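Local coordinates for protein gene product PA4716 (Pseudomonas aeruginosa, PDB 1U0K) that is of unproven function but belongs to the PhzF family and probably acts as an isomerase, at residues 24-29 against 49-54; 61-66 against 100-105; 78-83 against 107-112. All blocks are in the same frame, centred on the assembly; numbering follows the deposited sequence.

Contact 1: 24-29 against 49-54; sequences AVFDDA and SIFLLP
Phe26 and Phe51 sit abreast on neighbouring parallel strands and form an offset stack: their ring centroids are 4.5 Å apart and their planes differ by 25°. Followed outward, the side chain of Phe26 has CB beside CD2 of Phe51. Its CG lies against CE2 and CD2 of that ring, and Phe26 CD1 makes the shortest approach, 3.4 Å to Phe51 CE2. Farther out, Phe26 CE1 meets Phe51 CE2 and CZ, while Phe26 CZ faces Phe51 CE2 at 3.9 Å. CD2 and CE2 of Phe26, on the far side of its ring, have Phe51 CE2 as nearest carbon. One carbon, CE2 of Phe51, therefore lies over a face of the Phe26 ring, displaced toward its rim. Both rings set CG anti to the carbonyl carbon (chi1 -70° for Phe26), which explains why they run in the same direction. Helix 34-44 flanks this side: Trp40 meets Phe26 edge-to-face, and Thr41 touches Phe51.

On the other side of the sheet, Val25 CG2 packs 3.7 Å from Ile50 CG2. The backbones are paired by nearly straight hydrogen bonds: Ile50 N to Ala24 O, Phe26 N to Ile50 O at 2.9 Å, and Leu52 N to Phe26 O. Beyond the bridged residues, Ala29 N still donates nearly straight to Leu52 O (2.8 Å), so the turn after the strand remains fastened to its neighbour. Here Ala29 CB approaches the edge of the Phe51 ring, and the Pro54 ring crosses the Asp28 carboxylate, whose OD1 bonds to Ser30. Asp27 turns away, forming a salt bridge with Arg6.

The strand axes diverge by only 16° and 4.8 Å separates them at closest approach. Strand 21-26, helix 34-44 and strand 48-54 thus form a beta-alpha-beta unit whose second strand begins with Glu48, the predicted active-site residue.

Contact 2: 61-66 against 100-105; sequences FRARIF and LHLASK
Phe61 and Leu100 pair across parallel strands, with Phe61 CB against Leu100 CD2 at 3.7 Å. The polar part of this first shell is backbone: His101 N donates to Phe61 O (2.8 Å) within the carbonyl plane, and Ala63 N donates to His101 O (2.9 Å) from a position tilted 30° out of that carbonyl's plane. His101 thus uses both its N-H and its C=O on strand 61-66, bonding to the residues before and after its bridge partner Arg62. The CA atoms of Leu100 and Arg62 add CA-H...O contacts to Phe61 O and His101 O.

Past the bridges the CA atoms draw apart, and Leu102 keeps contact through one methyl, CD2. Its CG is anti to the carbonyl carbon (chi1 -66°), and the branch ending in CD2 reaches back to lie 3.5 Å from Ala63 O and 4.1 Å from Ala63 CB. The same CD2 meets Ile65 CD1 at 4.0 Å, where the two side chains cross at a slant. A water donates to Ala63 O (2.7 Å) and accepts a weak bond from Ala103 N, linking the chains where direct pairing has ceased.

Outward from this shell, Leu102 N bonds to Lys105 O and closes the turn, while Lys105 NZ is held by the carbonyls of Gln124 and Thr162. Helix 78-90 covers the Leu100 side through Leu79 and Ala82, and Ile65 touches Glu48, the predicted active-site residue.

The chemistry divides along the strand: complementary peptide groups fix the parallel register at Phe61 to Ala63, after which one leucine methyl and a water take over. Ala63 O takes a hydrogen bond from the water where pairing with the 100-105 segment has stopped.

Contact 3: 78-83 against 107-112; sequences PLLGAA and VALRSV
Val107 opens the contact by setting its branched end against one methyl of helix 78-83: Leu79 CD1 lies 3.7 Å from Val107 CG2 and 3.9 Å from both Val107 CB and CG1, so all three carbons of the branch share one partner. Two residues on, Leu109 covers more of the helix than any other residue of 107-112. Its CG is opposite the carbonyl carbon (chi1 -65°) and chi2, at 100°, departs from the usual staggered values, which helps set CD2 against Leu79 O at 3.4 Å. CD2 also gathers three side chains around it: Leu79 CB at 3.9 Å, with Leu80 CD2 and Ala83 CB each at 4.0 Å. The Leu80 and Leu109 side chains meet at about a right angle. Ala83 CB also lies 4.2 Å from Leu109 CB. Ser111 completes the alternating series. Its OG lies near Ala83 O, in the first half of helix 78-90, without bonding to it; its polar partner is Trp98 NE1.

Val107, Leu109 and Ser111 all direct CB toward the helix, from one side of an extended strand. The segment axes pass 8.6 Å apart at an angle of 50°, so the helix runs at a slant across that side. Strand 96-101 contributes Leu100 beside Leu79 and Leu109, strand 117-129 brings Met122 against Leu79, Val107 and Leu109, and strand 48-54 meets the helix through Ile50 and Leu52.

Overall arrangement
The three contacts lie close together, with centres about 10 Å (1 to 2), 12 Å (2 to 3) and 13 Å (1 to 3) apart. Contact 1 closes before contacts 2 and 3 open, whereas the segments of the latter two alternate along the chain. Strands 48-54 and 60-67 join contacts 1 and 2 by antiparallel pairing, including Phe51 N to Arg64 O at 2.8 Å. Strands 96-101 and 106-114 likewise link contacts 2 and 3, through Leu100 O and Val107 N. Helix 78-90 packs against strands of all three contacts. Two beta-alpha-beta units are thereby joined edge to edge by strands 48-54 and 60-67, their helices on opposite faces, with the predicted active-site residue Glu48 at the start of strand 48-54.

Contact 1: 24-29 against 49-54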
loop_
_atom_site.group_PDB
_atom_site.type_symbol
_atom_site.label_atom_id
_atom_site.label_comp_id
_atom_site.label_asym_id
_atom_site.label_seq_id
_atom_site.Cartn_x
_atom_site.Cartn_y
_atom_site.Cartn_z
ATOM N N ALA A 24 -6.362 7.515 -5.256
ATOM C CA ALA A 24 -6.505 8.829 -4.637
ATOM C C ALA A 24 -6.353 9.924 -5.688
ATOM O O ALA A 24 -5.458 9.863 -6.530
ATOM C CB ALA A 24 -5.508 9.038 -3.535
ATOM N N VAL A 25 -7.241 10.915 -5.635
ATOM C CA VAL A 25 -7.224 12.047 -6.553
ATOM C C VAL A 25 -7.156 13.342 -5.766
ATOM O O VAL A 25 -7.975 13.564 -4.892
ATOM C CB VAL A 25 -8.502 12.090 -7.413
ATOM C CG1 VAL A 25 -8.472 13.285 -8.386
ATOM C CG2 VAL A 25 -8.711 10.785 -8.163
ATOM N N PHE A 26 -6.177 14.182 -6.070
ATOM C CA PHE A 26 -6.045 15.510 -5.483
ATOM C C PHE A 26 -6.550 16.471 -6.563
ATOM O O PHE A 26 -5.916 16.632 -7.591
ATOM C CB PHE A 26 -4.586 15.802 -5.105
ATOM C CG PHE A 26 -4.070 15.000 -3.936
ATOM C CD1 PHE A 26 -3.883 13.633 -4.034
ATOM C CD2 PHE A 26 -3.752 15.633 -2.730
ATOM C CE1 PHE A 26 -3.391 12.898 -2.946
ATOM C CE2 PHE A 26 -3.246 14.907 -1.665
ATOM C CZ PHE A 26 -3.079 13.559 -1.770
ATOM N N ASP A 27 -7.701 17.095 -6.344
ATOM C CA ASP A 27 -8.316 17.891 -7.408
ATOM C C ASP A 27 -7.683 19.256 -7.630
ATOM O O ASP A 27 -7.906 19.869 -8.678
ATOM C CB ASP A 27 -9.821 18.039 -7.188
ATOM C CG ASP A 27 -10.149 18.876 -6.000
ATOM O OD1 ASP A 27 -9.917 18.412 -4.880
ATOM O OD2 ASP A 27 -10.644 20.012 -6.106
ATOM N N ASP A 28 -6.905 19.737 -6.668
ATOM C CA ASP A 28 -6.131 20.951 -6.881
ATOM C C ASP A 28 -4.833 20.874 -6.092
ATOM O O ASP A 28 -4.775 21.221 -4.902
ATOM C CB ASP A 28 -6.939 22.193 -6.511
ATOM C CG ASP A 28 -6.194 23.475 -6.810
ATOM O OD1 ASP A 28 -4.980 23.425 -7.127
ATOM O OD2 ASP A 28 -6.749 24.597 -6.744
ATOM N N ALA A 29 -3.797 20.414 -6.784
ATOM C CA ALA A 29 -2.492 20.171 -6.197
ATOM C C ALA A 29 -1.531 21.323 -6.464
ATOM O O ALA A 29 -0.312 21.140 -6.403
ATOM C CB ALA A 29 -1.923 18.868 -6.747
ATOM N N SER A 49 -1.625 7.491 -7.168
ATOM C CA SER A 49 -2.341 8.739 -6.884
ATOM C C SER A 49 -2.180 9.665 -8.091
ATOM O O SER A 49 -1.168 9.626 -8.781
ATOM C CB SER A 49 -1.817 9.444 -5.632
ATOM O OG SER A 49 -2.163 8.755 -4.436
ATOM N N ILE A 50 -3.190 10.497 -8.331
ATOM C CA ILE A 50 -3.145 11.489 -9.403
ATOM C C ILE A 50 -3.410 12.869 -8.827
ATOM O O ILE A 50 -4.260 13.040 -7.943
ATOM C CB ILE A 50 -4.137 11.136 -10.562
ATOM C CG1 ILE A 50 -4.114 12.216 -11.646
ATOM C CG2 ILE A 50 -5.556 10.893 -10.051
ATOM C CD1 ILE A 50 -4.695 11.776 -12.947
ATOM N N PHE A 51 -2.656 13.838 -9.330
ATOM C CA PHE A 51 -2.650 15.218 -8.847
ATOM C C PHE A 51 -3.039 16.116 -10.008
ATOM O O PHE A 51 -2.401 16.064 -11.054
ATOM C CB PHE A 51 -1.255 15.580 -8.318
ATOM C CG PHE A 51 -0.826 14.737 -7.149
ATOM C CD1 PHE A 51 -0.254 13.490 -7.363
ATOM C CD2 PHE A 51 -1.028 15.162 -5.840
ATOM C CE1 PHE A 51 0.095 12.685 -6.301
ATOM C CE2 PHE A 51 -0.684 14.342 -4.775
ATOM C CZ PHE A 51 -0.116 13.106 -5.014
ATOM N N LEU A 52 -4.100 16.895 -9.828
ATOM C CA LEU A 52 -4.625 17.780 -10.872
ATOM C C LEU A 52 -4.229 19.226 -10.625
ATOM O O LEU A 52 -4.248 19.716 -9.500
ATOM C CB LEU A 52 -6.146 17.664 -10.967
ATOM C CG LEU A 52 -6.722 16.257 -11.196
ATOM C CD1 LEU A 52 -8.252 16.273 -11.291
ATOM C CD2 LEU A 52 -6.138 15.600 -12.436
ATOM N N LEU A 53 -3.895 19.914 -11.711
ATOM C CA LEU A 53 -3.480 21.311 -11.664
ATOM C C LEU A 53 -4.441 22.095 -12.567
ATOM O O LEU A 53 -4.370 21.986 -13.797
ATOM C CB LEU A 53 -2.033 21.445 -12.118
ATOM C CG LEU A 53 -1.069 20.508 -11.362
ATOM C CD1 LEU A 53 0.245 20.335 -12.092
ATOM C CD2 LEU A 53 -0.844 21.021 -9.941
ATOM N N PRO A 54 -5.358 22.848 -11.965
ATOM C CA PRO A 54 -6.307 23.644 -12.748
ATOM C C PRO A 54 -5.612 24.798 -13.460
ATOM O O PRO A 54 -4.520 25.229 -13.092
ATOM C CB PRO A 54 -7.287 24.177 -11.696
ATOM C CG PRO A 54 -6.514 24.200 -10.438
ATOM C CD PRO A 54 -5.559 23.033 -10.512
#

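Contact 2: 61-66 against 100-105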
loop_
_atom_site.group_PDB
_atom_site.type_symbol
_atom_site.label_atom_id
_atom_site.label_comp_id
_atom_site.label_asym_id
_atom_site.label_seq_id
_atom_site.Cartn_x
_atom_site.Cartn_y
_atom_site.Cartn_z
ATOM N N PHE A 61 -7.119 20.114 -17.466
ATOM C CA PHE A 61 -6.246 20.087 -16.302
ATOM C C PHE A 61 -4.943 19.439 -16.677
ATOM O O PHE A 61 -4.928 18.502 -17.465
ATOM C CB PHE A 61 -6.894 19.271 -15.167
ATOM C CG PHE A 61 -8.157 19.866 -14.663
ATOM C CD1 PHE A 61 -9.325 19.744 -15.388
ATOM C CD2 PHE A 61 -8.183 20.569 -13.474
ATOM C CE1 PHE A 61 -10.496 20.332 -14.950
ATOM C CE2 PHE A 61 -9.374 21.140 -13.018
ATOM C CZ PHE A 61 -10.516 21.021 -13.754
ATOM N N ARG A 62 -3.852 19.913 -16.104
ATOM C CA ARG A 62 -2.629 19.134 -16.130
ATOM C C ARG A 62 -2.725 18.078 -15.041
ATOM O O ARG A 62 -3.363 18.288 -14.005
ATOM C CB ARG A 62 -1.406 20.007 -15.916
ATOM C CG ARG A 62 -1.182 21.043 -17.006
ATOM C CD ARG A 62 0.053 21.895 -16.769
ATOM N NE ARG A 62 -0.169 22.898 -15.727
ATOM C CZ ARG A 62 0.714 23.252 -14.793
ATOM N NH1 ARG A 62 1.922 22.690 -14.726
ATOM N NH2 ARG A 62 0.385 24.187 -13.906
ATOM N N ALA A 63 -2.090 16.950 -15.287
ATOM C CA ALA A 63 -2.108 15.840 -14.342
ATOM C C ALA A 63 -0.709 15.297 -14.102
ATOM O O ALA A 63 0.152 15.328 -14.982
ATOM C CB ALA A 63 -2.996 14.774 -14.842
ATOM N N ARG A 64 -0.497 14.799 -12.892
ATOM C CA ARG A 64 0.734 14.126 -12.526
ATOM C C ARG A 64 0.312 12.827 -11.839
ATOM O O ARG A 64 -0.519 12.853 -10.928
ATOM C CB ARG A 64 1.569 14.973 -11.561
ATOM C CG ARG A 64 1.913 16.395 -12.014
ATOM C CD ARG A 64 3.039 16.480 -13.001
ATOM N NE ARG A 64 4.327 16.006 -12.497
ATOM C CZ ARG A 64 5.181 16.707 -11.765
ATOM N NH1 ARG A 64 4.910 17.939 -11.360
ATOM N NH2 ARG A 64 6.330 16.147 -11.422
ATOM N N ILE A 65 0.855 11.708 -12.304
ATOM C CA ILE A 65 0.529 10.387 -11.772
ATOM C C ILE A 65 1.760 9.769 -11.150
ATOM O O ILE A 65 2.825 9.751 -11.759
ATOM C CB ILE A 65 -0.009 9.450 -12.877
ATOM C CG1 ILE A 65 -1.286 10.003 -13.509
ATOM C CG2 ILE A 65 -0.260 8.070 -12.316
ATOM C CD1 ILE A 65 -1.683 9.303 -14.798
ATOM N N PHE A 66 1.615 9.274 -9.923
ATOM C CA PHE A 66 2.690 8.613 -9.213
ATOM C C PHE A 66 2.276 7.243 -8.721
ATOM O O PHE A 66 1.151 7.050 -8.254
ATOM C CB PHE A 66 3.110 9.417 -7.991
ATOM C CG PHE A 66 3.756 10.731 -8.310
ATOM C CD1 PHE A 66 2.991 11.822 -8.667
ATOM C CD2 PHE A 66 5.133 10.879 -8.208
ATOM C CE1 PHE A 66 3.602 13.035 -8.949
ATOM C CE2 PHE A 66 5.744 12.090 -8.496
ATOM C CZ PHE A 66 4.977 13.160 -8.866
ATOM N N LEU A 100 -7.067 15.994 -20.230
ATOM C CA LEU A 100 -6.025 15.927 -19.218
ATOM C C LEU A 100 -4.650 15.919 -19.875
ATOM O O LEU A 100 -4.385 15.122 -20.762
ATOM C CB LEU A 100 -6.226 14.704 -18.312
ATOM C CG LEU A 100 -7.536 14.709 -17.528
ATOM C CD1 LEU A 100 -7.668 13.424 -16.722
ATOM C CD2 LEU A 100 -7.643 15.923 -16.619
ATOM N N HIS A 101 -3.781 16.812 -19.423
ATOM C CA HIS A 101 -2.461 16.981 -20.017
ATOM C C HIS A 101 -1.408 16.327 -19.147
ATOM O O HIS A 101 -1.200 16.727 -18.012
ATOM C CB HIS A 101 -2.148 18.469 -20.200
ATOM C CG HIS A 101 -3.008 19.127 -21.227
ATOM N ND1 HIS A 101 -2.808 18.957 -22.582
ATOM C CD2 HIS A 101 -4.085 19.934 -21.102
ATOM C CE1 HIS A 101 -3.729 19.637 -23.245
ATOM N NE2 HIS A 101 -4.516 20.238 -22.370
ATOM N N LEU A 102 -0.770 15.296 -19.688
ATOM C CA LEU A 102 0.435 14.729 -19.099
ATOM C C LEU A 102 1.614 15.353 -19.844
ATOM O O LEU A 102 1.427 15.930 -20.907
ATOM C CB LEU A 102 0.420 13.206 -19.226
ATOM C CG LEU A 102 -0.682 12.503 -18.415
ATOM C CD1 LEU A 102 -0.939 11.102 -18.944
ATOM C CD2 LEU A 102 -0.330 12.461 -16.926
ATOM N N ALA A 103 2.809 15.285 -19.277
ATOM C CA ALA A 103 3.989 15.890 -19.907
ATOM C C ALA A 103 4.110 15.481 -21.374
ATOM O O ALA A 103 4.285 16.331 -22.254
ATOM C CB ALA A 103 5.246 15.495 -19.155
ATOM N N SER A 104 3.965 14.177 -21.615
ATOM C CA SER A 104 4.192 13.557 -22.925
ATOM C C SER A 104 3.063 13.769 -23.929
ATOM O O SER A 104 3.322 13.867 -25.134
ATOM C CB SER A 104 4.397 12.043 -22.767
ATOM O OG SER A 104 3.429 11.484 -21.875
ATOM N N LYS A 105 1.818 13.789 -23.449
ATOM C CA LYS A 105 0.668 13.977 -24.334
ATOM C C LYS A 105 -0.608 14.471 -23.646
ATOM O O LYS A 105 -0.710 14.521 -22.418
ATOM C CB LYS A 105 0.368 12.677 -25.096
ATOM C CG LYS A 105 -0.028 11.502 -24.231
ATOM C CD LYS A 105 -0.212 10.246 -25.084
ATOM C CE LYS A 105 -1.442 9.456 -24.683
ATOM N NZ LYS A 105 -1.650 8.267 -25.562
HETATM O O HOH W 1 2.373 14.247 -16.151
#

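Contact 3: 78-83 against 107-112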
loop_
_atom_site.group_PDB
_atom_site.type_symbol
_atom_site.label_atom_id
_atom_site.label_comp_id
_atom_site.label_asym_id
_atom_site.label_seq_id
_atom_site.Cartn_x
_atom_site.Cartn_y
_atom_site.Cartn_z
ATOM N N PRO A 78 -5.912 6.173 -13.629
ATOM C CA PRO A 78 -6.075 7.385 -12.812
ATOM C C PRO A 78 -6.789 8.501 -13.571
ATOM O O PRO A 78 -7.479 9.302 -12.954
ATOM C CB PRO A 78 -4.639 7.771 -12.471
ATOM C CG PRO A 78 -3.944 6.467 -12.428
ATOM C CD PRO A 78 -4.505 5.726 -13.623
ATOM N N LEU A 79 -6.646 8.546 -14.893
ATOM C CA LEU A 79 -7.330 9.561 -15.692
ATOM C C LEU A 79 -8.849 9.347 -15.703
ATOM O O LEU A 79 -9.591 10.321 -15.647
ATOM C CB LEU A 79 -6.776 9.632 -17.126
ATOM C CG LEU A 79 -5.289 9.949 -17.320
ATOM C CD1 LEU A 79 -4.962 10.019 -18.818
ATOM C CD2 LEU A 79 -4.832 11.229 -16.675
ATOM N N LEU A 80 -9.299 8.095 -15.737
ATOM C CA LEU A 80 -10.720 7.777 -15.640
ATOM C C LEU A 80 -11.306 8.263 -14.323
ATOM O O LEU A 80 -12.390 8.849 -14.296
ATOM C CB LEU A 80 -10.952 6.276 -15.751
ATOM C CG LEU A 80 -10.555 5.656 -17.083
ATOM C CD1 LEU A 80 -10.890 4.170 -17.040
ATOM C CD2 LEU A 80 -11.222 6.359 -18.264
ATOM N N GLY A 81 -10.583 8.007 -13.233
ATOM C CA GLY A 81 -11.004 8.461 -11.908
ATOM C C GLY A 81 -11.065 9.971 -11.821
ATOM O O GLY A 81 -12.030 10.527 -11.297
ATOM N N ALA A 82 -10.049 10.648 -12.344
ATOM C CA ALA A 82 -10.062 12.099 -12.393
ATOM C C ALA A 82 -11.280 12.642 -13.154
ATOM O O ALA A 82 -11.942 13.572 -12.697
ATOM C CB ALA A 82 -8.771 12.625 -12.995
ATOM N N ALA A 83 -11.596 12.054 -14.304
ATOM C CA ALA A 83 -12.751 12.473 -15.104
ATOM C C ALA A 83 -14.048 12.368 -14.303
ATOM O O ALA A 83 -14.879 13.270 -14.332
ATOM C CB ALA A 83 -12.837 11.666 -16.401
ATOM N N VAL A 107 -4.813 13.880 -23.331
ATOM C CA VAL A 107 -5.778 12.785 -23.394
ATOM C C VAL A 107 -7.201 13.320 -23.290
ATOM O O VAL A 107 -7.537 14.033 -22.357
ATOM C CB VAL A 107 -5.559 11.763 -22.255
ATOM C CG1 VAL A 107 -6.532 10.611 -22.367
ATOM C CG2 VAL A 107 -4.125 11.261 -22.249
ATOM N N ALA A 108 -8.026 12.976 -24.267
ATOM C CA ALA A 108 -9.433 13.318 -24.270
ATOM C C ALA A 108 -10.241 12.262 -23.513
ATOM O O ALA A 108 -10.066 11.059 -23.720
ATOM C CB ALA A 108 -9.929 13.441 -25.715
ATOM N N LEU A 109 -11.113 12.717 -22.621
ATOM C CA LEU A 109 -11.987 11.836 -21.854
ATOM C C LEU A 109 -13.425 12.299 -21.915
ATOM O O LEU A 109 -13.699 13.460 -22.195
ATOM C CB LEU A 109 -11.549 11.768 -20.390
ATOM C CG LEU A 109 -10.175 11.141 -20.153
ATOM C CD1 LEU A 109 -9.130 12.201 -19.961
ATOM C CD2 LEU A 109 -10.219 10.166 -18.983
ATOM N N ARG A 110 -14.333 11.365 -21.682
ATOM C CA ARG A 110 -15.743 11.658 -21.504
ATOM C C ARG A 110 -16.247 10.935 -20.260
ATOM O O ARG A 110 -15.743 9.876 -19.887
ATOM C CB ARG A 110 -16.540 11.234 -22.743
ATOM C CG ARG A 110 -16.621 9.756 -22.980
ATOM C CD ARG A 110 -17.395 9.378 -24.255
ATOM N NE ARG A 110 -17.677 7.941 -24.308
ATOM C CZ ARG A 110 -18.615 7.321 -23.593
ATOM N NH1 ARG A 110 -19.408 7.992 -22.766
ATOM N NH2 ARG A 110 -18.765 6.007 -23.711
ATOM N N SER A 111 -17.231 11.519 -19.604
ATOM C CA SER A 111 -17.862 10.889 -18.468
ATOM C C SER A 111 -19.368 11.064 -18.498
ATOM O O SER A 111 -19.876 12.087 -18.938
ATOM C CB SER A 111 -17.307 11.461 -17.165
ATOM O OG SER A 111 -17.501 12.860 -17.115
ATOM N N VAL A 112 -20.066 10.054 -17.997
ATOM C CA VAL A 112 -21.507 10.097 -17.809
ATOM C C VAL A 112 -21.849 9.587 -16.413
ATOM O O VAL A 112 -21.090 8.835 -15.805
ATOM C CB VAL A 112 -22.240 9.241 -18.871
ATOM C CG1 VAL A 112 -22.024 9.815 -20.273
ATOM C CG2 VAL A 112 -21.785 7.785 -18.819
#